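Local coordinates for protein dihydroxyacetone kinase (Citrobacter freundii, PDB 1UN8) that catalyses the ATP-dependent phosphorylation of dihydroxyacetone to dihydroxyacetone phosphate, working as a homodimer that needs magnesium or calcium, at residues A[84-89]-A[116-121]; A[256-261]-A[271-276]. All coordinates share one frame; numbering follows the deposited sequence.

Both interactions lie in the DhaK part of the chain, but they hold different elements, and their centres are about 33 Å apart. Interaction 1 joins the start of helix 88-98 to helix 112-127 close to the substrate site. It is partly buried and mixes a side-chain-to-backbone hydrogen bond with valine packing. Interaction 2 is buried and almost wholly aliphatic: it presses helix 266-277 onto strand 254-260 in the second sheet of the domain, away from the annotated sites. The second subunit comes near both, with its helix 430-448 beside interaction 1 and residues near its N terminus beside interaction 2. The one near the substrate site combines a polar bond with apolar packing; the core one relies on aliphatic contacts.

Interaction 1: A[84-89]-A[116-121]; sequences ASPSVD and LNFGLA
N117 and P86 are joined by the one hydrogen bond between 84-89 and 116-121: N117 ND2 donates to P86 O at 2.5 Å, a length doubtful at this resolution and no sign of unusual strength. The bond is nearly straight (168° at the hydrogen) and lies in the carbonyl plane of P86. P86 O also lies almost in the plane of the N117 amide, so the bond favours this rotation of the amide, and N117 ND2 passes 3.6 Å from S87 CA. V88 buries the most surface here, dividing its two methyls. With CG1 anti to the backbone N (chi1 180°), that methyl reaches L120 CG at 3.8 Å and also lies against A121, 4.2 Å from its CB. V88 CG2 turns instead to the amide of N117, 3.5 Å from OD1, the two side chains crossing at about a right angle. At the other end P86 CD touches F118 CE1 at 4.1 Å, an oblique meeting with the ring.

Further out, S87 is the N-cap of helix 88-98, its OG bonded to A90 N, and S85 OG bonds to OD1 of D114, a substrate-binding residue. The loop carrying P86 is therefore tied both to the helix start and to the substrate site. F118 and A121 continue the packing onto V91, one turn along helix 88-98. Helix 112-127 itself links the parallel strands 104-109 and 132-137, and its L116, N117 and L120 pack against S431, V434 and S437 on helix 430-448 of the second subunit, where S431 binds ATP.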
loop_
_atom_site.group_PDB
_atom_site.type_symbol
_atom_site.label_atom_id
_atom_site.label_comp_id
_atom_site.label_asym_id
_atom_site.label_seq_id
_atom_site.Cartn_x
_atom_site.Cartn_y
_atom_site.Cartn_z
ATOM N N ALA A 84 -16.810 8.763 8.786
ATOM C CA ALA A 84 -18.008 9.166 9.526
ATOM C C ALA A 84 -18.289 8.154 10.629
ATOM O O ALA A 84 -18.289 6.945 10.386
ATOM C CB ALA A 84 -19.188 9.247 8.585
ATOM N N SER A 85 -18.530 8.648 11.838
ATOM C CA SER A 85 -18.797 7.778 12.982
ATOM C C SER A 85 -20.015 6.874 12.802
ATOM O O SER A 85 -20.995 7.253 12.151
ATOM C CB SER A 85 -19.001 8.614 14.253
ATOM O OG SER A 85 -17.818 9.280 14.643
ATOM N N PRO A 86 -19.970 5.665 13.396
ATOM C CA PRO A 86 -21.076 4.704 13.313
ATOM C C PRO A 86 -22.221 5.293 14.141
ATOM O O PRO A 86 -21.992 6.181 14.962
ATOM C CB PRO A 86 -20.506 3.449 13.973
ATOM C CG PRO A 86 -19.012 3.638 13.928
ATOM C CD PRO A 86 -18.854 5.110 14.176
ATOM N N SER A 87 -23.443 4.817 13.929
ATOM C CA SER A 87 -24.591 5.328 14.684
ATOM C C SER A 87 -24.618 4.730 16.092
ATOM O O SER A 87 -24.012 3.688 16.338
ATOM C CB SER A 87 -25.889 4.964 13.974
ATOM O OG SER A 87 -26.128 3.572 14.077
ATOM N N VAL A 88 -25.319 5.393 17.014
ATOM C CA VAL A 88 -25.429 4.897 18.383
ATOM C C VAL A 88 -26.049 3.494 18.342
ATOM O O VAL A 88 -25.588 2.559 19.001
ATOM C CB VAL A 88 -26.322 5.826 19.233
ATOM C CG1 VAL A 88 -26.438 5.297 20.654
ATOM C CG2 VAL A 88 -25.740 7.222 19.244
ATOM N N ASP A 89 -27.094 3.370 17.535
ATOM C CA ASP A 89 -27.807 2.119 17.346
ATOM C C ASP A 89 -26.827 1.005 16.980
ATOM O O ASP A 89 -26.846 -0.096 17.553
ATOM C CB ASP A 89 -28.810 2.297 16.214
ATOM C CG ASP A 89 -30.121 1.611 16.484
ATOM O OD1 ASP A 89 -30.118 0.378 16.736
ATOM O OD2 ASP A 89 -31.158 2.317 16.445
ATOM N N LEU A 116 -19.039 10.482 21.426
ATOM C CA LEU A 116 -20.443 10.698 21.714
ATOM C C LEU A 116 -21.321 9.504 21.338
ATOM O O LEU A 116 -22.236 9.152 22.075
ATOM C CB LEU A 116 -20.948 11.949 20.992
ATOM C CG LEU A 116 -20.298 13.267 21.404
ATOM C CD1 LEU A 116 -21.002 14.413 20.704
ATOM C CD2 LEU A 116 -20.380 13.444 22.913
ATOM N N ASN A 117 -21.052 8.875 20.201
ATOM C CA ASN A 117 -21.888 7.756 19.794
ATOM C C ASN A 117 -21.623 6.463 20.531
ATOM O O ASN A 117 -22.563 5.761 20.880
ATOM C CB ASN A 117 -21.810 7.535 18.290
ATOM C CG ASN A 117 -22.748 8.449 17.538
ATOM O OD1 ASN A 117 -23.294 9.406 18.098
ATOM N ND2 ASN A 117 -22.942 8.161 16.254
ATOM N N PHE A 118 -20.360 6.131 20.764
ATOM C CA PHE A 118 -20.069 4.919 21.509
ATOM C C PHE A 118 -20.495 5.195 22.950
ATOM O O PHE A 118 -20.933 4.295 23.656
ATOM C CB PHE A 118 -18.576 4.582 21.478
ATOM C CG PHE A 118 -18.119 3.911 20.217
ATOM C CD1 PHE A 118 -17.971 4.630 19.039
ATOM C CD2 PHE A 118 -17.820 2.554 20.213
ATOM C CE1 PHE A 118 -17.530 4.007 17.875
ATOM C CE2 PHE A 118 -17.379 1.921 19.056
ATOM C CZ PHE A 118 -17.233 2.645 17.886
ATOM N N GLY A 119 -20.369 6.451 23.371
ATOM C CA GLY A 119 -20.736 6.831 24.722
ATOM C C GLY A 119 -22.216 6.649 25.023
ATOM O O GLY A 119 -22.574 5.989 25.998
ATOM N N LEU A 120 -23.089 7.238 24.211
ATOM C CA LEU A 120 -24.511 7.068 24.454
ATOM C C LEU A 120 -24.825 5.571 24.386
ATOM O O LEU A 120 -25.699 5.080 25.100
ATOM C CB LEU A 120 -25.342 7.823 23.419
ATOM C CG LEU A 120 -26.864 7.685 23.570
ATOM C CD1 LEU A 120 -27.276 7.839 25.029
ATOM C CD2 LEU A 120 -27.555 8.736 22.706
ATOM N N ALA A 121 -24.094 4.849 23.542
ATOM C CA ALA A 121 -24.298 3.412 23.406
ATOM C C ALA A 121 -23.972 2.691 24.715
ATOM O O ALA A 121 -24.740 1.854 25.175
ATOM C CB ALA A 121 -23.432 2.854 22.274
#

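Interaction 2: A[256-261]-A[271-276]; sequences VMINNL and IITREL
V256, I258, I272, T273 and L276 meet through aliphatic branches and one hydroxyl, and no ring or other flat side-chain group takes part. Planar groups bond away from the contact: the N259 amide to the L294 and V295 backbone, the N260 amide to G262 N and V264 O, the E275 carboxylate to S233 OG and R274 NH1, and R274 NE to OD1 of D15 of the second subunit in a salt bridge.

L276 CD2 is the hub. It meets V256 CG1 tip to tip at 3.6 Å and lies 3.9 Å from I258 CD1, touching both from the helix side; I258 and L276 cross obliquely. A chi1 of 175° stretches L276 from its helix toward the sheet. I258 is shared: its CD1 also comes to 4.1 Å from T273 OG1, the two side chains crossing at about a right angle, and its CG2 brushes I272 CG2 at 4.4 Å. The T273 hydroxyl, though buried, is satisfied within its own helix by M269 O.

This is helix-on-sheet packing within a beta-alpha-beta unit: strand 254-260, helix 266-277 and strand 285-292. The axes of segments 256-260 and 271-276 run nearly antiparallel (156°), 10.1 Å apart at closest approach. V256 and I258 hydrogen-bond through their backbones to parallel strand 285-292, whose L288 touches I258 and L276. On the other flank lies antiparallel strand 301-309, where L305 meets I258 and F303 meets I272.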
loop_
_atom_site.group_PDB
_atom_site.type_symbol
_atom_site.label_atom_id
_atom_site.label_comp_id
_atom_site.label_asym_id
_atom_site.label_seq_id
_atom_site.Cartn_x
_atom_site.Cartn_y
_atom_site.Cartn_z
ATOM N N VAL A 256 8.700 -0.063 17.782
ATOM C CA VAL A 256 8.281 1.012 16.892
ATOM C C VAL A 256 7.503 0.485 15.697
ATOM O O VAL A 256 7.938 -0.453 15.014
ATOM C CB VAL A 256 9.504 1.825 16.382
ATOM C CG1 VAL A 256 9.097 2.784 15.276
ATOM C CG2 VAL A 256 10.137 2.581 17.543
ATOM N N MET A 257 6.349 1.095 15.455
ATOM C CA MET A 257 5.516 0.698 14.339
ATOM C C MET A 257 5.583 1.715 13.194
ATOM O O MET A 257 5.257 2.893 13.370
ATOM C CB MET A 257 4.071 0.526 14.801
ATOM C CG MET A 257 3.074 0.403 13.666
ATOM S SD MET A 257 1.414 -0.028 14.235
ATOM C CE MET A 257 1.094 1.299 15.400
ATOM N N ILE A 258 6.029 1.253 12.029
ATOM C CA ILE A 258 6.121 2.089 10.829
ATOM C C ILE A 258 4.872 1.790 9.994
ATOM O O ILE A 258 4.770 0.744 9.351
ATOM C CB ILE A 258 7.377 1.749 10.001
ATOM C CG1 ILE A 258 8.614 1.817 10.895
ATOM C CG2 ILE A 258 7.527 2.715 8.843
ATOM C CD1 ILE A 258 9.481 0.580 10.851
ATOM N N ASN A 259 3.937 2.726 10.024
ATOM C CA ASN A 259 2.656 2.621 9.349
ATOM C C ASN A 259 2.547 3.449 8.065
ATOM O O ASN A 259 2.885 4.632 8.030
ATOM C CB ASN A 259 1.555 3.044 10.324
ATOM C CG ASN A 259 0.164 3.030 9.695
ATOM O OD1 ASN A 259 -0.326 1.986 9.258
ATOM N ND2 ASN A 259 -0.484 4.196 9.660
ATOM N N ASN A 260 2.051 2.816 7.011
ATOM C CA ASN A 260 1.884 3.482 5.734
ATOM C C ASN A 260 0.457 4.015 5.693
ATOM O O ASN A 260 -0.489 3.222 5.741
ATOM C CB ASN A 260 2.092 2.494 4.593
ATOM C CG ASN A 260 2.099 3.176 3.236
ATOM O OD1 ASN A 260 1.414 4.182 3.030
ATOM N ND2 ASN A 260 2.862 2.626 2.300
ATOM N N LEU A 261 0.290 5.336 5.607
ATOM C CA LEU A 261 -1.057 5.896 5.586
ATOM C C LEU A 261 -1.868 5.487 4.345
ATOM O O LEU A 261 -3.084 5.721 4.281
ATOM C CB LEU A 261 -1.014 7.420 5.722
ATOM C CG LEU A 261 -1.022 8.035 7.133
ATOM C CD1 LEU A 261 -1.285 6.980 8.191
ATOM C CD2 LEU A 261 0.279 8.733 7.387
ATOM N N ILE A 271 13.015 2.941 2.537
ATOM C CA ILE A 271 13.949 4.020 2.816
ATOM C C ILE A 271 13.625 4.606 4.188
ATOM O O ILE A 271 14.522 4.862 4.987
ATOM C CB ILE A 271 13.847 5.126 1.762
ATOM C CG1 ILE A 271 14.191 4.557 0.389
ATOM C CG2 ILE A 271 14.792 6.273 2.103
ATOM C CD1 ILE A 271 13.944 5.527 -0.768
ATOM N N ILE A 272 12.340 4.814 4.454
ATOM C CA ILE A 272 11.925 5.368 5.731
ATOM C C ILE A 272 12.398 4.444 6.862
ATOM O O ILE A 272 12.901 4.892 7.899
ATOM C CB ILE A 272 10.377 5.521 5.813
ATOM C CG1 ILE A 272 9.883 6.534 4.771
ATOM C CG2 ILE A 272 9.981 5.960 7.207
ATOM C CD1 ILE A 272 10.874 7.642 4.487
ATOM N N THR A 273 12.232 3.145 6.645
ATOM C CA THR A 273 12.636 2.171 7.633
ATOM C C THR A 273 14.135 2.290 7.884
ATOM O O THR A 273 14.596 2.177 9.017
ATOM C CB THR A 273 12.290 0.754 7.169
ATOM O OG1 THR A 273 10.867 0.630 7.044
ATOM C CG2 THR A 273 12.804 -0.270 8.171
ATOM N N ARG A 274 14.900 2.531 6.830
ATOM C CA ARG A 274 16.335 2.668 6.990
ATOM C C ARG A 274 16.692 3.905 7.810
ATOM O O ARG A 274 17.597 3.865 8.638
ATOM C CB ARG A 274 17.024 2.760 5.629
ATOM C CG ARG A 274 18.523 3.025 5.731
ATOM C CD ARG A 274 19.105 3.357 4.379
ATOM N NE ARG A 274 20.502 3.767 4.458
ATOM C CZ ARG A 274 20.933 4.825 5.141
ATOM N NH1 ARG A 274 20.075 5.586 5.815
ATOM N NH2 ARG A 274 22.224 5.130 5.144
ATOM N N GLU A 275 15.989 5.005 7.554
ATOM C CA GLU A 275 16.228 6.253 8.263
ATOM C C GLU A 275 15.988 6.051 9.757
ATOM O O GLU A 275 16.805 6.460 10.587
ATOM C CB GLU A 275 15.304 7.358 7.727
ATOM C CG GLU A 275 15.386 7.580 6.220
ATOM C CD GLU A 275 16.717 8.156 5.773
ATOM O OE1 GLU A 275 17.716 8.024 6.512
ATOM O OE2 GLU A 275 16.773 8.735 4.669
ATOM N N LEU A 276 14.867 5.417 10.089
ATOM C CA LEU A 276 14.523 5.158 11.475
ATOM C C LEU A 276 15.617 4.351 12.148
ATOM O O LEU A 276 15.993 4.631 13.279
ATOM C CB LEU A 276 13.211 4.383 11.581
ATOM C CG LEU A 276 12.867 3.985 13.024
ATOM C CD1 LEU A 276 12.326 5.187 13.786
ATOM C CD2 LEU A 276 11.846 2.881 13.021
#